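Fanconi-associated nuclease 1 homolog (Pseudomonas aeruginosa, PDB 5Y7Q) is a bacterial member of the Fanconi-associated nuclease 1 family, combining HTH, SAP and VRR-NUC domains, and is modelled here with bound DNA. Local coordinates at residues A315-S318 with L319-E323; H289-Q293 with R294-L298; L352-L355 with Q356-G360; D342-R345 with Q346-R350. One frame throughout, in Å; residues are numbered along the deposited sequence.

Interaction 1. Residues A315-S318 with L319-E323; sequences AIRS and LERGE. With nucleotides of chain D.
R317 and E320, three residues apart near the end of helix 311-321, form a salt bridge that probably steadies an arginine reaching for DNA. NH1 of R317 meets OE2 of E320 at 2.6 Å. OE2 lies in the guanidinium plane, at its edge, whereas NH1 meets that oxygen from above the carboxylate plane; the two flat groups are turned almost perpendicular, 80° apart. E320 gets there with CG anti to the backbone N (chi1 -166°) and the rest of its chain extended, while R317 bends at chi2 (55°) to swing its tip round. The other oxygen of E320, OE1, takes a salt bridge from R354 of helix 342-358, so this buried carboxylate is shared between two arginines.

The NE and NH2 side of the R317 guanidinium serves a single phosphodiester. NE gives a well-directed hydrogen bond to OP1 of DA3 of chain D at 3.0 Å, and NH2 adds weak bonds to the same OP1 and to O3' of DA2. R321, one turn on, lays CG over one face of the R317 group, the two guanidiniums nearly parallel. CD of R321 comes 3.5 Å from OP1 of DA3, C5' of DA3 lies over one face of its guanidinium, toward the rim, and NE has a long, weak ion pair with E291. Two neighbouring arginines thus meet DA3, R317 by hydrogen bonds and R321 by packing.

A Schellman motif with E323 as C-prime residue ends the helix. The arrangement is that of a helix C-terminus presenting arginines to a DNA phosphate, E320 probably acting as a second shell.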
# COMPACT_ATOMS: atom_id res chain seq x y z
N ALA A 315 -5.01 -6.32 -21.78
CA ALA A 315 -5.72 -7.34 -22.54
C ALA A 315 -5.39 -7.23 -24.03
O ALA A 315 -5.14 -8.25 -24.69
CB ALA A 315 -7.23 -7.22 -22.29
N ILE A 316 -5.39 -6.01 -24.60
CA ILE A 316 -4.95 -5.85 -25.99
C ILE A 316 -3.57 -6.45 -26.18
O ILE A 316 -3.33 -7.29 -27.06
CB ILE A 316 -4.97 -4.37 -26.41
CG1 ILE A 316 -6.36 -3.78 -26.25
CG2 ILE A 316 -4.49 -4.23 -27.83
CD1 ILE A 316 -6.37 -2.31 -25.98
N ARG A 317 -2.63 -6.04 -25.33
CA ARG A 317 -1.27 -6.54 -25.47
C ARG A 317 -1.21 -8.06 -25.31
O ARG A 317 -0.42 -8.71 -25.99
CB ARG A 317 -0.36 -5.84 -24.46
CG ARG A 317 1.08 -6.33 -24.46
CD ARG A 317 1.75 -6.26 -25.84
NE ARG A 317 3.07 -6.88 -25.83
CZ ARG A 317 3.78 -7.19 -26.92
NH1 ARG A 317 3.29 -6.92 -28.12
NH2 ARG A 317 4.97 -7.76 -26.81
N SER A 318 -2.04 -8.64 -24.44
CA SER A 318 -2.04 -10.10 -24.31
C SER A 318 -2.56 -10.77 -25.58
O SER A 318 -1.98 -11.76 -26.03
CB SER A 318 -2.87 -10.55 -23.11
OG SER A 318 -2.18 -10.31 -21.90
N LEU A 319 -3.65 -10.26 -26.15
CA LEU A 319 -4.13 -10.82 -27.41
C LEU A 319 -3.03 -10.76 -28.46
O LEU A 319 -2.74 -11.76 -29.14
CB LEU A 319 -5.39 -10.10 -27.88
CG LEU A 319 -6.68 -10.41 -27.12
CD1 LEU A 319 -7.70 -9.27 -27.20
CD2 LEU A 319 -7.31 -11.73 -27.58
N GLU A 320 -2.37 -9.60 -28.59
CA GLU A 320 -1.27 -9.50 -29.54
C GLU A 320 -0.22 -10.58 -29.28
O GLU A 320 0.20 -11.28 -30.21
CB GLU A 320 -0.65 -8.10 -29.49
CG GLU A 320 0.26 -7.80 -30.67
CD GLU A 320 1.12 -6.55 -30.48
OE1 GLU A 320 1.74 -6.08 -31.47
OE2 GLU A 320 1.21 -6.06 -29.33
N ARG A 321 0.20 -10.75 -28.02
CA ARG A 321 1.17 -11.79 -27.71
C ARG A 321 0.63 -13.18 -28.04
O ARG A 321 1.39 -14.06 -28.47
CB ARG A 321 1.58 -11.70 -26.23
CG ARG A 321 2.96 -11.09 -26.00
CD ARG A 321 3.17 -10.38 -24.65
NE ARG A 321 3.76 -11.20 -23.57
CZ ARG A 321 4.94 -11.84 -23.62
NH1 ARG A 321 5.70 -11.82 -24.71
NH2 ARG A 321 5.34 -12.52 -22.55
N GLY A 322 -0.68 -13.40 -27.90
CA GLY A 322 -1.25 -14.69 -28.24
C GLY A 322 -1.52 -14.90 -29.71
O GLY A 322 -2.26 -15.82 -30.08
N GLU A 323 -0.94 -14.04 -30.55
CA GLU A 323 -1.17 -14.02 -31.99
C GLU A 323 -2.65 -13.88 -32.35
O GLU A 323 -3.08 -14.28 -33.42
CB GLU A 323 -0.55 -15.27 -32.65
CG GLU A 323 0.99 -15.31 -32.48
CD GLU A 323 1.66 -16.53 -33.12
OE1 GLU A 323 0.95 -17.39 -33.70
OE2 GLU A 323 2.91 -16.62 -33.03
P DA D 3 6.02 -6.66 -23.14
OP1 DA D 3 4.85 -7.47 -23.51
OP2 DA D 3 5.79 -5.49 -22.26
O5' DA D 3 7.14 -7.60 -22.47
C5' DA D 3 7.62 -8.74 -23.17
C4' DA D 3 8.56 -9.60 -22.33
O4' DA D 3 9.68 -8.82 -21.87
C3' DA D 3 7.98 -10.19 -21.07
O3' DA D 3 8.78 -11.30 -20.70
C2' DA D 3 8.16 -9.03 -20.09
C1' DA D 3 9.54 -8.55 -20.48
N9 DA D 3 9.78 -7.14 -20.34
C8 DA D 3 9.02 -6.11 -20.81
N7 DA D 3 9.54 -4.93 -20.58
C5 DA D 3 10.74 -5.21 -19.95
C6 DA D 3 11.76 -4.39 -19.45
N6 DA D 3 11.73 -3.06 -19.53
N1 DA D 3 12.83 -5.00 -18.88
C2 DA D 3 12.86 -6.33 -18.81
N3 DA D 3 11.95 -7.21 -19.24
C4 DA D 3 10.91 -6.57 -19.81
P DA D 2 5.92 -1.17 -26.57
OP1 DA D 2 4.51 -1.59 -26.62
OP2 DA D 2 6.27 -0.02 -25.72
O5' DA D 2 6.83 -2.40 -26.09
C5' DA D 2 7.10 -3.50 -26.98
C4' DA D 2 7.57 -4.70 -26.20
O4' DA D 2 8.98 -4.52 -25.86
C3' DA D 2 6.84 -4.87 -24.87
O3' DA D 2 6.68 -6.23 -24.55
C2' DA D 2 7.78 -4.21 -23.89
C1' DA D 2 9.12 -4.60 -24.46
N9 DA D 2 10.14 -3.68 -24.01
C8 DA D 2 10.09 -2.31 -24.04
N7 DA D 2 11.14 -1.74 -23.51
C5 DA D 2 11.90 -2.80 -23.08
C6 DA D 2 13.14 -2.87 -22.43
N6 DA D 2 13.85 -1.79 -22.10
N1 DA D 2 13.63 -4.08 -22.14
C2 DA D 2 12.92 -5.17 -22.47
N3 DA D 2 11.74 -5.23 -23.08
C4 DA D 2 11.29 -4.00 -23.36

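Interaction 2. Residues H289-Q293 with R294-L298; sequences HCEKQ and RDFDL. With nucleotides of chain D.
C290 and L298 meet beside the Schellman motif that closes helix 273-292 and turns the chain into helix 296-304. SG of C290 lies 3.7 Å from CG of L298, a small apolar contact between the two helices. The turn itself rests on two backbone bonds into the last helical turn: D295 N to C290 O at 3.1 Å, and R294 N to E291 O at 2.9 Å. R294, with its positive phi of 63°, is the C-prime residue, and D295 then stands at the N-cap position of the next helix.

On another side of the turn, CG of E291 touches the rim of the F296 ring, in the ring plane and 3.9 Å from CE1; the carboxylate beyond is tilted steeply to the ring. One face of F296 carries the carbonyl oxygen of R294, and CZ of the ring in turn lies over a face of the R294 guanidinium.

Further out, polar partners fix the acid: OE1 of E291 is hydrogen-bonded to Y303 and OE2 makes a salt bridge to R314. These bonds probably help hold the E291 chain, extended beyond CG, where its methylene can meet the phenyl edge. F296 and R294 also pack on R321 of the following helix 311-321. The K292 chain, bent at three successive torsions, ends at the DNA, where NZ packs 3.2 Å from C5' of DT4 of chain D.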
# COMPACT_ATOMS: atom_id res chain seq x y z
N HIS A 289 0.13 -12.97 -13.53
CA HIS A 289 0.72 -14.28 -13.33
C HIS A 289 0.56 -15.13 -14.59
O HIS A 289 1.51 -15.79 -15.03
CB HIS A 289 0.08 -14.95 -12.12
CG HIS A 289 0.53 -16.36 -11.89
ND1 HIS A 289 1.82 -16.67 -11.51
CD2 HIS A 289 -0.13 -17.54 -11.98
CE1 HIS A 289 1.94 -17.98 -11.38
NE2 HIS A 289 0.77 -18.53 -11.65
N CYS A 290 -0.63 -15.10 -15.20
CA CYS A 290 -0.85 -15.89 -16.41
C CYS A 290 0.11 -15.49 -17.51
O CYS A 290 0.73 -16.35 -18.16
CB CYS A 290 -2.28 -15.73 -16.89
SG CYS A 290 -3.44 -16.63 -15.92
N GLU A 291 0.22 -14.18 -17.75
CA GLU A 291 1.11 -13.68 -18.79
C GLU A 291 2.54 -14.14 -18.53
O GLU A 291 3.26 -14.48 -19.47
CB GLU A 291 1.02 -12.15 -18.83
CG GLU A 291 0.99 -11.52 -20.21
CD GLU A 291 0.93 -9.99 -20.16
OE1 GLU A 291 0.29 -9.44 -19.23
OE2 GLU A 291 1.55 -9.36 -21.04
N LYS A 292 2.94 -14.20 -17.26
CA LYS A 292 4.27 -14.72 -16.94
C LYS A 292 4.41 -16.17 -17.39
O LYS A 292 5.42 -16.55 -18.00
CB LYS A 292 4.54 -14.59 -15.44
CG LYS A 292 4.91 -13.17 -15.02
CD LYS A 292 5.99 -13.15 -13.93
CE LYS A 292 7.15 -14.12 -14.22
NZ LYS A 292 7.71 -14.05 -15.62
N GLN A 293 3.39 -16.99 -17.12
CA GLN A 293 3.34 -18.38 -17.57
C GLN A 293 3.20 -18.51 -19.08
O GLN A 293 3.15 -19.64 -19.58
CB GLN A 293 2.19 -19.12 -16.89
CG GLN A 293 2.60 -19.98 -15.71
CD GLN A 293 3.66 -19.32 -14.85
OE1 GLN A 293 4.82 -19.76 -14.82
NE2 GLN A 293 3.28 -18.26 -14.15
N ARG A 294 3.05 -17.39 -19.79
CA ARG A 294 2.83 -17.39 -21.23
C ARG A 294 1.52 -18.07 -21.60
O ARG A 294 1.36 -18.58 -22.72
CB ARG A 294 4.00 -18.03 -21.99
CG ARG A 294 5.37 -17.62 -21.46
CD ARG A 294 6.47 -17.89 -22.46
NE ARG A 294 6.78 -16.70 -23.25
CZ ARG A 294 6.29 -16.45 -24.46
NH1 ARG A 294 5.46 -17.30 -25.05
NH2 ARG A 294 6.65 -15.33 -25.10
N ASP A 295 0.53 -18.05 -20.70
CA ASP A 295 -0.82 -18.47 -21.05
C ASP A 295 -1.57 -17.19 -21.39
O ASP A 295 -2.14 -16.51 -20.52
CB ASP A 295 -1.47 -19.24 -19.90
CG ASP A 295 -2.92 -19.61 -20.18
OD1 ASP A 295 -3.64 -19.92 -19.20
OD2 ASP A 295 -3.36 -19.58 -21.36
N PHE A 296 -1.61 -16.89 -22.68
CA PHE A 296 -2.03 -15.58 -23.13
C PHE A 296 -3.53 -15.48 -23.26
O PHE A 296 -4.11 -14.41 -23.00
CB PHE A 296 -1.32 -15.26 -24.43
CG PHE A 296 0.14 -15.06 -24.25
CD1 PHE A 296 0.60 -14.20 -23.26
CD2 PHE A 296 1.06 -15.74 -25.02
CE1 PHE A 296 1.95 -13.99 -23.05
CE2 PHE A 296 2.42 -15.55 -24.81
CZ PHE A 296 2.87 -14.67 -23.83
N ASP A 297 -4.18 -16.57 -23.66
CA ASP A 297 -5.62 -16.54 -23.77
C ASP A 297 -6.26 -16.31 -22.40
O ASP A 297 -7.14 -15.45 -22.25
CB ASP A 297 -6.10 -17.83 -24.44
CG ASP A 297 -5.46 -18.04 -25.83
OD1 ASP A 297 -4.92 -17.06 -26.39
OD2 ASP A 297 -5.49 -19.17 -26.35
N LEU A 298 -5.77 -17.00 -21.38
CA LEU A 298 -6.37 -16.83 -20.06
C LEU A 298 -6.07 -15.45 -19.49
O LEU A 298 -6.95 -14.83 -18.88
CB LEU A 298 -5.90 -17.93 -19.12
CG LEU A 298 -6.40 -17.87 -17.68
CD1 LEU A 298 -7.90 -17.63 -17.59
CD2 LEU A 298 -6.02 -19.17 -16.99
P DT D 4 8.49 -12.10 -19.35
OP1 DT D 4 9.16 -13.41 -19.44
OP2 DT D 4 7.03 -12.04 -19.09
O5' DT D 4 9.23 -11.25 -18.24
C5' DT D 4 8.79 -11.33 -16.93
C4' DT D 4 9.85 -10.85 -15.99
O4' DT D 4 10.29 -9.54 -16.42
C3' DT D 4 9.37 -10.66 -14.56
O3' DT D 4 10.49 -10.69 -13.67
C2' DT D 4 8.80 -9.26 -14.65
C1' DT D 4 9.94 -8.62 -15.42
N1 DT D 4 9.63 -7.32 -16.03
C2 DT D 4 10.57 -6.33 -15.92
O2 DT D 4 11.63 -6.49 -15.36
N3 DT D 4 10.23 -5.14 -16.49
C4 DT D 4 9.05 -4.85 -17.16
O4 DT D 4 8.84 -3.74 -17.66
C5 DT D 4 8.10 -5.94 -17.23
C6 DT D 4 8.42 -7.12 -16.67

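Interaction 3. Residues L352-L355 with Q356-G360; sequences LPRL and QGKLG. With nucleotides of chain D.
The last turns of helix 342-358, closed by a Schellman motif whose C-prime residue is G360, carry R354 and K358 side by side and pointing the same way. The K358 chain runs along the aliphatic part of R354, with NZ 3.7 Å from CG of the arginine. CG of R354 stands anti to the backbone N (chi1 171°), and a bend at chi3 turns the guanidinium to the DNA.

One edge of that group spans a single phosphodiester. NH1 is bonded to O3' of DG1 of chain D at 2.9 Å and NH2 to OP1 of DA2 at 3.0 Å, the latter almost straight (171°), and both acceptors lie near the guanidinium plane. With NE also bridged to E320, all three nitrogens are engaged, which should restrict rotation of the group.

On another side of the helix Q356 reaches back one turn, its amide oxygen against CD1 of L352 and NE2 by CA of P353. The proline interrupts the backbone bonding and kinks the helix, but its carbonyl still accepts from G357 N at 2.9 Å, and Q356 N bonds to L352 O.

R354 thus pairs with oxygens of one linkage between successive nucleotides, and K358, whose NZ is 5.3 Å from R354 NE, probably adds positive potential beside the same strand, consistent with contacts here to the sugar-phosphate backbone rather than to bases.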
# COMPACT_ATOMS: atom_id res chain seq x y z
N LEU A 352 -1.93 0.49 -31.55
CA LEU A 352 -2.73 0.59 -32.77
C LEU A 352 -1.90 0.42 -34.04
O LEU A 352 -2.20 -0.51 -34.80
CB LEU A 352 -3.49 1.92 -32.75
CG LEU A 352 -4.96 1.75 -33.03
CD1 LEU A 352 -5.31 2.36 -34.37
CD2 LEU A 352 -5.28 0.28 -33.05
N PRO A 353 -0.85 1.20 -34.31
CA PRO A 353 -0.18 1.07 -35.62
C PRO A 353 0.50 -0.27 -35.81
O PRO A 353 0.63 -0.73 -36.95
CB PRO A 353 0.84 2.22 -35.61
CG PRO A 353 0.52 3.05 -34.40
CD PRO A 353 -0.13 2.13 -33.43
N ARG A 354 0.97 -0.89 -34.72
CA ARG A 354 1.62 -2.18 -34.85
C ARG A 354 0.61 -3.28 -35.16
O ARG A 354 0.90 -4.20 -35.93
CB ARG A 354 2.38 -2.47 -33.57
CG ARG A 354 2.93 -3.84 -33.46
CD ARG A 354 3.88 -3.86 -32.31
NE ARG A 354 3.19 -3.66 -31.04
CZ ARG A 354 3.74 -3.09 -29.97
NH1 ARG A 354 4.98 -2.64 -30.00
NH2 ARG A 354 3.03 -2.97 -28.85
N LEU A 355 -0.60 -3.16 -34.59
CA LEU A 355 -1.71 -4.02 -34.96
C LEU A 355 -2.18 -3.76 -36.39
O LEU A 355 -2.49 -4.70 -37.13
CB LEU A 355 -2.86 -3.82 -34.00
CG LEU A 355 -2.48 -4.11 -32.57
CD1 LEU A 355 -3.65 -3.79 -31.72
CD2 LEU A 355 -2.07 -5.58 -32.45
N GLN A 356 -2.29 -2.49 -36.77
CA GLN A 356 -2.66 -2.17 -38.14
C GLN A 356 -1.69 -2.83 -39.10
O GLN A 356 -2.09 -3.43 -40.10
CB GLN A 356 -2.67 -0.66 -38.33
CG GLN A 356 -3.70 0.04 -37.51
CD GLN A 356 -3.64 1.54 -37.66
OE1 GLN A 356 -4.67 2.21 -37.60
NE2 GLN A 356 -2.44 2.08 -37.85
N GLY A 357 -0.39 -2.73 -38.81
CA GLY A 357 0.58 -3.38 -39.66
C GLY A 357 0.41 -4.89 -39.67
O GLY A 357 0.50 -5.52 -40.73
N LYS A 358 0.12 -5.47 -38.51
CA LYS A 358 -0.07 -6.92 -38.44
C LYS A 358 -1.32 -7.38 -39.18
O LYS A 358 -1.41 -8.56 -39.52
CB LYS A 358 -0.11 -7.39 -36.99
CG LYS A 358 1.26 -7.74 -36.43
CD LYS A 358 1.44 -7.19 -35.02
CE LYS A 358 2.78 -7.58 -34.40
NZ LYS A 358 3.94 -6.97 -35.10
N LEU A 359 -2.27 -6.50 -39.46
CA LEU A 359 -3.42 -6.85 -40.29
C LEU A 359 -3.19 -6.51 -41.77
O LEU A 359 -4.12 -6.62 -42.58
CB LEU A 359 -4.69 -6.17 -39.78
CG LEU A 359 -5.07 -6.58 -38.35
CD1 LEU A 359 -6.51 -6.23 -37.99
CD2 LEU A 359 -4.80 -8.06 -38.12
N GLY A 360 -1.98 -6.08 -42.12
CA GLY A 360 -1.71 -5.63 -43.47
C GLY A 360 -2.47 -4.40 -43.88
O GLY A 360 -2.85 -4.27 -45.04
P DA D 2 5.92 -1.17 -26.57
OP1 DA D 2 4.51 -1.59 -26.62
OP2 DA D 2 6.27 -0.02 -25.72
O5' DA D 2 6.83 -2.40 -26.09
C5' DA D 2 7.10 -3.50 -26.98
C4' DA D 2 7.57 -4.70 -26.20
O4' DA D 2 8.98 -4.52 -25.86
C3' DA D 2 6.84 -4.87 -24.87
O3' DA D 2 6.68 -6.23 -24.55
C2' DA D 2 7.78 -4.21 -23.89
C1' DA D 2 9.12 -4.60 -24.46
N9 DA D 2 10.14 -3.68 -24.01
C8 DA D 2 10.09 -2.31 -24.04
N7 DA D 2 11.14 -1.74 -23.51
C5 DA D 2 11.90 -2.80 -23.08
C6 DA D 2 13.14 -2.87 -22.43
N6 DA D 2 13.85 -1.79 -22.10
N1 DA D 2 13.63 -4.08 -22.14
C2 DA D 2 12.92 -5.17 -22.47
N3 DA D 2 11.74 -5.23 -23.08
C4 DA D 2 11.29 -4.00 -23.36
P DG D 1 8.39 -1.15 -32.70
OP1 DG D 1 7.60 -2.22 -33.35
OP2 DG D 1 9.48 -0.46 -33.44
O5' DG D 1 7.40 -0.03 -32.12
C5' DG D 1 7.70 0.62 -30.89
C4' DG D 1 8.06 -0.41 -29.83
O4' DG D 1 9.49 -0.52 -29.71
C3' DG D 1 7.56 -0.11 -28.41
O3' DG D 1 6.40 -0.91 -28.09
C2' DG D 1 8.75 -0.48 -27.52
C1' DG D 1 9.72 -1.14 -28.49
N9 DG D 1 11.09 -0.97 -28.05
C8 DG D 1 11.77 0.21 -27.90
N7 DG D 1 12.97 0.05 -27.40
C5 DG D 1 13.07 -1.32 -27.19
C6 DG D 1 14.14 -2.09 -26.67
O6 DG D 1 15.25 -1.71 -26.28
N1 DG D 1 13.81 -3.44 -26.63
C2 DG D 1 12.61 -3.99 -27.03
N2 DG D 1 12.49 -5.32 -26.91
N3 DG D 1 11.61 -3.28 -27.51
C4 DG D 1 11.91 -1.95 -27.57

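Interaction 4. Residues D342-R345 with Q346-R350; sequences DAER and QGLAR
OE2 of E344, whose CG rests against CD1 of L348 one turn on, is gripped by two groups: NH1 of R312 in a salt bridge and the backbone N of E340 in a hydrogen bond. E344 has CG anti to its own N (chi1 -176°) and an extended chain, which carries the carboxylate of this buried residue over to R312 on helix 311-321. The N-H of E344 itself goes to OG of S341, just ahead of the first helical turn. Both ends of the residue are therefore tied to the residues that lead into helix 342-358.

The contact with L348 is slight and apolar. The two side chains slant across one another, CG of E344 lying 4.1 Å from CD1 of the leucine, and the leucine continues inward against L313 and I316 of helix 311-321 and A335 of helix 325-337. Its N bonds to E344 O at 2.9 Å, in step with Q346 N to D342 O, also 2.9 Å, and G347 N to A343 O at 3.0 Å. A349 N to R345 O completes the run through a less straight hydrogen bond (143°).

Another flank looks to helix 553-564. Q346, extended, packs on D553 and R557, while R350 makes a salt bridge to D553 and a long, weak ion pair with a DNA phosphate. The stretch forms the first half of an amphipathic helix packed between neighbouring helices, with L348 among helices 311-321 and 325-337 and with Q346 and R350 toward helix 553-564 of the VRR-NUC domain.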
# COMPACT_ATOMS: atom_id res chain seq x y z
N ASP A 342 -5.06 9.15 -19.64
CA ASP A 342 -4.02 9.58 -20.57
C ASP A 342 -3.01 8.48 -20.78
O ASP A 342 -2.48 8.33 -21.89
CB ASP A 342 -3.36 10.86 -20.06
CG ASP A 342 -4.23 12.09 -20.26
OD1 ASP A 342 -4.01 13.12 -19.57
OD2 ASP A 342 -5.16 12.03 -21.10
N ALA A 343 -2.76 7.67 -19.75
CA ALA A 343 -1.90 6.49 -19.91
C ALA A 343 -2.43 5.58 -21.00
O ALA A 343 -1.66 5.00 -21.78
CB ALA A 343 -1.78 5.74 -18.59
N GLU A 344 -3.75 5.44 -21.07
CA GLU A 344 -4.31 4.55 -22.07
C GLU A 344 -4.19 5.16 -23.45
O GLU A 344 -3.86 4.45 -24.41
CB GLU A 344 -5.75 4.20 -21.70
CG GLU A 344 -6.38 3.20 -22.64
CD GLU A 344 -7.45 2.34 -21.99
OE1 GLU A 344 -7.09 1.43 -21.19
OE2 GLU A 344 -8.65 2.58 -22.28
N ARG A 345 -4.41 6.47 -23.58
CA ARG A 345 -4.18 7.13 -24.88
C ARG A 345 -2.76 6.89 -25.36
O ARG A 345 -2.53 6.44 -26.50
CB ARG A 345 -4.47 8.64 -24.78
CG ARG A 345 -5.96 9.03 -24.70
CD ARG A 345 -6.21 10.55 -24.87
NE ARG A 345 -7.56 10.96 -24.44
CZ ARG A 345 -8.60 11.14 -25.26
NH1 ARG A 345 -8.48 10.93 -26.57
NH2 ARG A 345 -9.78 11.52 -24.76
N GLN A 346 -1.78 7.13 -24.49
CA GLN A 346 -0.39 7.00 -24.90
C GLN A 346 -0.07 5.57 -25.31
O GLN A 346 0.62 5.35 -26.32
CB GLN A 346 0.52 7.48 -23.77
CG GLN A 346 1.97 7.13 -23.94
CD GLN A 346 2.76 7.43 -22.69
OE1 GLN A 346 2.19 7.80 -21.67
NE2 GLN A 346 4.08 7.26 -22.76
N GLY A 347 -0.59 4.57 -24.57
CA GLY A 347 -0.32 3.17 -24.91
C GLY A 347 -0.96 2.72 -26.21
O GLY A 347 -0.34 2.00 -27.01
N LEU A 348 -2.21 3.14 -26.45
CA LEU A 348 -2.84 2.86 -27.74
C LEU A 348 -2.07 3.48 -28.89
O LEU A 348 -2.09 2.96 -30.02
CB LEU A 348 -4.28 3.37 -27.75
CG LEU A 348 -5.27 2.75 -26.77
CD1 LEU A 348 -6.59 3.52 -26.72
CD2 LEU A 348 -5.51 1.32 -27.17
N ALA A 349 -1.40 4.61 -28.65
CA ALA A 349 -0.63 5.23 -29.72
C ALA A 349 0.48 4.31 -30.23
O ALA A 349 0.87 4.43 -31.40
CB ALA A 349 -0.06 6.56 -29.26
N ARG A 350 1.04 3.45 -29.37
CA ARG A 350 1.99 2.46 -29.85
C ARG A 350 1.31 1.21 -30.40
O ARG A 350 1.73 0.65 -31.42
CB ARG A 350 2.96 2.06 -28.75
CG ARG A 350 3.57 3.20 -28.00
CD ARG A 350 4.01 2.70 -26.65
NE ARG A 350 4.66 3.74 -25.88
CZ ARG A 350 4.88 3.66 -24.58
NH1 ARG A 350 4.47 2.59 -23.90
NH2 ARG A 350 5.49 4.66 -23.95

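In the fold
Three of the contacts meet the bound strand in order: interaction 3 holds the linkage between DG1 and DA2, interaction 1 that between DA2 and DA3, and interaction 2 brings a lysine beside DT4. Interaction 1 is the hub. It joins interaction 3, about 13 Å away between centres, through E320 OE1 to R354 NE at 2.9 Å, and interaction 2, about 10 Å away between centres, where R321 NE packs 3.4 Å from F296 CE1. Interaction 4 touches it hydrophobically, I316 CD1 to L348 CD2 at 3.9 Å, and shares helix 342-358 with interaction 3, where P353 CD packs 4.0 Å from L348 O. Interactions 2 and 3 do not touch, their nearest atoms about 10 Å apart.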